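Local coordinates for protein type-2Aa cytolytic delta-endotoxin (Bacillus thuringiensis serovar kyushuensis, PDB 1CBY) that kills the larvae of dipteran insects by making pores in the epithelial cell membrane of the midgut, at residues Q103-I107 / S108-E112; L81-A84 / N85-N89. One frame throughout, in Å; residues are numbered along the deposited sequence.

Interaction 1 of 2, residues Q103-I107 / S108-E112; sequences QTVEI and SVMVE
An extended Glu106 (CG anti to the backbone N, chi1 -177°) meets a Ser108 hydroxyl held between N and the carbonyl carbon (chi1 58°). Ser108 OG thereby reaches Glu106 OE2 at 2.9 Å, a weak hydrogen bond donated by the hydroxyl across the start of helix 107-122. Glu106 stands at the N-cap position of this helix, and its carbonyl oxygen O takes the first i to i+4 bond from Met110 N at 3.2 Å, with the donor in the carbonyl plane. One residue on, Val111 N gives its hydrogen to Ile107 O at 3.0 Å. The side chains of Ile107 and Val111 cross obliquely, CG2 of Ile107 lying 4.2 Å from CG2 of Val111. The bend at chi3 carries CE of Met110 to 4.4 Å from Ile107 CG1, while SD of Met110 lies 4.4 Å from Val105 CG2. The short axes of strand 104-106 and helix residues 108-112 run at 91° to one another, a strand-to-helix corner. Strand 104-106 pairs with strand 210-225 through Val105 and Ala211; Ile107 and Met110 lie on Tyr213 of that strand and on Phe143, and Val111 packs against helix 129-141 at Ile139.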
loop_
_atom_site.group_PDB
_atom_site.type_symbol
_atom_site.label_atom_id
_atom_site.label_comp_id
_atom_site.label_asym_id
_atom_site.label_seq_id
_atom_site.Cartn_x
_atom_site.Cartn_y
_atom_site.Cartn_z
ATOM N N GLN A 103 4.172 7.148 -27.537
ATOM C CA GLN A 103 5.493 7.666 -27.879
ATOM C C GLN A 103 6.550 6.989 -27.033
ATOM O O GLN A 103 6.234 6.264 -26.093
ATOM C CB GLN A 103 5.553 9.160 -27.559
ATOM C CG GLN A 103 5.527 9.432 -26.060
ATOM C CD GLN A 103 5.409 10.893 -25.724
ATOM O OE1 GLN A 103 4.307 11.433 -25.644
ATOM N NE2 GLN A 103 6.540 11.543 -25.510
ATOM N N THR A 104 7.809 7.244 -27.363
ATOM C CA THR A 104 8.912 6.710 -26.582
ATOM C C THR A 104 9.014 7.721 -25.438
ATOM O O THR A 104 8.996 8.929 -25.680
ATOM C CB THR A 104 10.231 6.682 -27.397
ATOM O OG1 THR A 104 10.055 5.872 -28.566
ATOM C CG2 THR A 104 11.371 6.102 -26.566
ATOM N N VAL A 105 9.005 7.239 -24.202
ATOM C CA VAL A 105 9.090 8.116 -23.043
ATOM C C VAL A 105 9.808 7.485 -21.879
ATOM O O VAL A 105 9.935 6.261 -21.789
ATOM C CB VAL A 105 7.705 8.527 -22.496
ATOM C CG1 VAL A 105 7.367 9.926 -22.921
ATOM C CG2 VAL A 105 6.634 7.548 -22.927
ATOM N N GLU A 106 10.286 8.352 -20.995
ATOM C CA GLU A 106 10.957 7.951 -19.772
ATOM C C GLU A 106 9.791 7.811 -18.802
ATOM O O GLU A 106 8.943 8.708 -18.723
ATOM C CB GLU A 106 11.904 9.059 -19.307
ATOM C CG GLU A 106 12.721 8.706 -18.076
ATOM C CD GLU A 106 13.692 9.802 -17.680
ATOM O OE1 GLU A 106 14.143 10.557 -18.569
ATOM O OE2 GLU A 106 14.010 9.907 -16.477
ATOM N N ILE A 107 9.722 6.692 -18.093
ATOM C CA ILE A 107 8.629 6.443 -17.161
ATOM C C ILE A 107 8.370 7.608 -16.208
ATOM O O ILE A 107 7.212 7.941 -15.941
ATOM C CB ILE A 107 8.834 5.119 -16.384
ATOM C CG1 ILE A 107 8.905 3.950 -17.379
ATOM C CG2 ILE A 107 7.692 4.896 -15.394
ATOM C CD1 ILE A 107 9.264 2.623 -16.758
ATOM N N SER A 108 9.430 8.261 -15.738
ATOM C CA SER A 108 9.267 9.397 -14.832
ATOM C C SER A 108 8.331 10.443 -15.435
ATOM O O SER A 108 7.322 10.814 -14.833
ATOM C CB SER A 108 10.622 10.040 -14.528
ATOM O OG SER A 108 11.258 10.465 -15.721
ATOM N N VAL A 109 8.635 10.859 -16.656
ATOM C CA VAL A 109 7.837 11.865 -17.341
ATOM C C VAL A 109 6.397 11.419 -17.545
ATOM O O VAL A 109 5.466 12.214 -17.382
ATOM C CB VAL A 109 8.443 12.229 -18.712
ATOM C CG1 VAL A 109 7.716 13.425 -19.298
ATOM C CG2 VAL A 109 9.932 12.525 -18.572
ATOM N N MET A 110 6.213 10.146 -17.887
ATOM C CA MET A 110 4.876 9.596 -18.126
ATOM C C MET A 110 3.987 9.651 -16.890
ATOM O O MET A 110 2.805 9.982 -16.987
ATOM C CB MET A 110 4.971 8.163 -18.653
ATOM C CG MET A 110 3.629 7.497 -18.905
ATOM S SD MET A 110 3.792 6.033 -19.940
ATOM C CE MET A 110 4.907 5.052 -18.968
ATOM N N VAL A 111 4.558 9.359 -15.728
ATOM C CA VAL A 111 3.796 9.387 -14.484
ATOM C C VAL A 111 3.184 10.771 -14.236
ATOM O O VAL A 111 2.048 10.884 -13.762
ATOM C CB VAL A 111 4.684 8.981 -13.289
ATOM C CG1 VAL A 111 3.930 9.140 -11.979
ATOM C CG2 VAL A 111 5.134 7.549 -13.456
ATOM N N GLU A 112 3.937 11.816 -14.574
ATOM C CA GLU A 112 3.486 13.194 -14.403
ATOM C C GLU A 112 2.290 13.499 -15.289
ATOM O O GLU A 112 1.321 14.105 -14.839
ATOM C CB GLU A 112 4.619 14.171 -14.701
ATOM C CG GLU A 112 5.754 14.130 -13.687
ATOM C CD GLU A 112 6.906 15.048 -14.057
ATOM O OE1 GLU A 112 7.148 15.259 -15.268
ATOM O OE2 GLU A 112 7.574 15.556 -13.134
#

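Interaction 2 of 2, residues L81-A84 / N85-N89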
loop_
_atom_site.group_PDB
_atom_site.type_symbol
_atom_site.label_atom_id
_atom_site.label_comp_id
_atom_site.label_asym_id
_atom_site.label_seq_id
_atom_site.Cartn_x
_atom_site.Cartn_y
_atom_site.Cartn_z
ATOM N N LEU A 81 -20.243 2.332 -17.202
ATOM C CA LEU A 81 -21.231 3.407 -17.252
ATOM C C LEU A 81 -22.593 2.880 -16.825
ATOM O O LEU A 81 -23.298 3.526 -16.052
ATOM C CB LEU A 81 -21.303 4.005 -18.660
ATOM C CG LEU A 81 -20.436 5.245 -18.914
ATOM C CD1 LEU A 81 -19.054 5.079 -18.297
ATOM C CD2 LEU A 81 -20.340 5.517 -20.409
ATOM N N GLN A 82 -22.941 1.695 -17.316
ATOM C CA GLN A 82 -24.199 1.036 -16.980
ATOM C C GLN A 82 -24.310 0.909 -15.458
ATOM O O GLN A 82 -25.344 1.233 -14.872
ATOM C CB GLN A 82 -24.243 -0.346 -17.644
ATOM C CG GLN A 82 -24.912 -1.455 -16.828
ATOM C CD GLN A 82 -26.281 -1.841 -17.353
ATOM O OE1 GLN A 82 -26.515 -1.855 -18.561
ATOM N NE2 GLN A 82 -27.190 -2.177 -16.445
ATOM N N ILE A 83 -23.235 0.441 -14.829
ATOM C CA ILE A 83 -23.189 0.277 -13.379
ATOM C C ILE A 83 -23.237 1.649 -12.704
ATOM O O ILE A 83 -23.970 1.846 -11.734
ATOM C CB ILE A 83 -21.898 -0.461 -12.940
ATOM C CG1 ILE A 83 -21.877 -1.874 -13.524
ATOM C CG2 ILE A 83 -21.794 -0.507 -11.421
ATOM C CD1 ILE A 83 -20.574 -2.605 -13.313
ATOM N N ALA A 84 -22.479 2.598 -13.247
ATOM C CA ALA A 84 -22.419 3.954 -12.712
ATOM C C ALA A 84 -23.798 4.596 -12.617
ATOM O O ALA A 84 -24.206 5.057 -11.551
ATOM C CB ALA A 84 -21.505 4.813 -13.567
ATOM N N ASN A 85 -24.529 4.591 -13.723
ATOM C CA ASN A 85 -25.861 5.183 -13.761
ATOM C C ASN A 85 -26.908 4.395 -12.983
ATOM O O ASN A 85 -28.099 4.692 -13.074
ATOM C CB ASN A 85 -26.319 5.378 -15.209
ATOM C CG ASN A 85 -25.537 6.465 -15.927
ATOM O OD1 ASN A 85 -25.118 6.296 -17.072
ATOM N ND2 ASN A 85 -25.337 7.592 -15.256
ATOM N N GLY A 86 -26.465 3.397 -12.221
ATOM C CA GLY A 86 -27.383 2.592 -11.436
ATOM C C GLY A 86 -27.172 2.744 -9.939
ATOM O O GLY A 86 -28.017 2.324 -9.140
ATOM N N ILE A 87 -26.034 3.314 -9.549
ATOM C CA ILE A 87 -25.731 3.519 -8.137
ATOM C C ILE A 87 -26.695 4.575 -7.599
ATOM O O ILE A 87 -26.874 5.636 -8.205
ATOM C CB ILE A 87 -24.283 4.028 -7.922
ATOM C CG1 ILE A 87 -23.262 3.089 -8.574
ATOM C CG2 ILE A 87 -24.001 4.172 -6.437
ATOM C CD1 ILE A 87 -23.175 1.722 -7.945
ATOM N N PRO A 88 -27.377 4.270 -6.488
ATOM C CA PRO A 88 -28.320 5.231 -5.907
ATOM C C PRO A 88 -27.647 6.426 -5.235
ATOM O O PRO A 88 -26.604 6.283 -4.594
ATOM C CB PRO A 88 -29.082 4.380 -4.891
ATOM C CG PRO A 88 -28.071 3.350 -4.487
ATOM C CD PRO A 88 -27.461 2.970 -5.807
ATOM N N ASN A 89 -28.257 7.601 -5.403
ATOM C CA ASN A 89 -27.792 8.866 -4.816
ATOM C C ASN A 89 -26.374 9.259 -5.210
ATOM O O ASN A 89 -25.554 9.602 -4.356
ATOM C CB ASN A 89 -27.910 8.821 -3.287
ATOM C CG ASN A 89 -29.252 8.292 -2.823
ATOM O OD1 ASN A 89 -30.291 8.602 -3.406
ATOM N ND2 ASN A 89 -29.233 7.459 -1.792
#
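Asn85 N donates to Leu81 O at 2.8 Å, nearly straight at the hydrogen (173°), and this is the last strong i to i+4 bond of helix 77-84. Beyond it the chain leaves through a type I beta turn from Ala84 to Ile87. Its closing bond joins Ile87 N to Ala84 O at 3.2 Å, and the donor stands well above the plane of the carbonyl. Gly86 N reaches back three residues to Ile83 O at 3.0 Å, again from above the carbonyl plane, an i to i+3 bond in place of the i to i+4 pattern. Ile87 N adds a weak second bond to the same oxygen, Ile83 O, at 3.3 Å, so this carbonyl accepts from two successive backbone amides while Ile87 N is shared between two carbonyls. Gly86 keeps a negative phi, and the helix therefore ends without the left-handed residue of a Schellman motif.

In Asn85, CG lies beside the backbone N (chi1 -70°), which folds the amide back along the last turn; its OD1 is 3.5 Å from Leu81 O, two acceptors that do not bond. Ala84 turns its methyl to the sheet, touching Leu220 and Leu222 of strand 210-225 and Ile92 of strand 90-102. The turn joins helix 77-84 to strand 90-102, and Ile87 packs, buried, against Leu60 and Ala63 of helix 54-63; together with Ile83 it meets Tyr245. Within the turn, Ile87 CG1 comes up beside the oxygen of the doubly used carbonyl, 3.5 Å from Ile83 O, and Ile87 CD1 ends 4.4 Å from Ile83 CG2.

Overall arrangement
Interactions 1 and 2 are helix ends at either end of the path through strand 90-102: residues 81-89 finish helix 77-84 before the strand, and residues 103-112 carry the chain from the short strand 104-106 into helix 107-122. They lie on opposite sides of the centre of the chain, with their centres 34 Å apart and their nearest atoms about 22 Å apart, and do not touch. Strand 210-225 serves both, through Tyr213 near interaction 1 and through Leu220, Leu222 and Gln224 near interaction 2. Both lie away from the proteolytic processing stops at Ser38 and Ser228, and the other chain of the protoxin dimer touches neither.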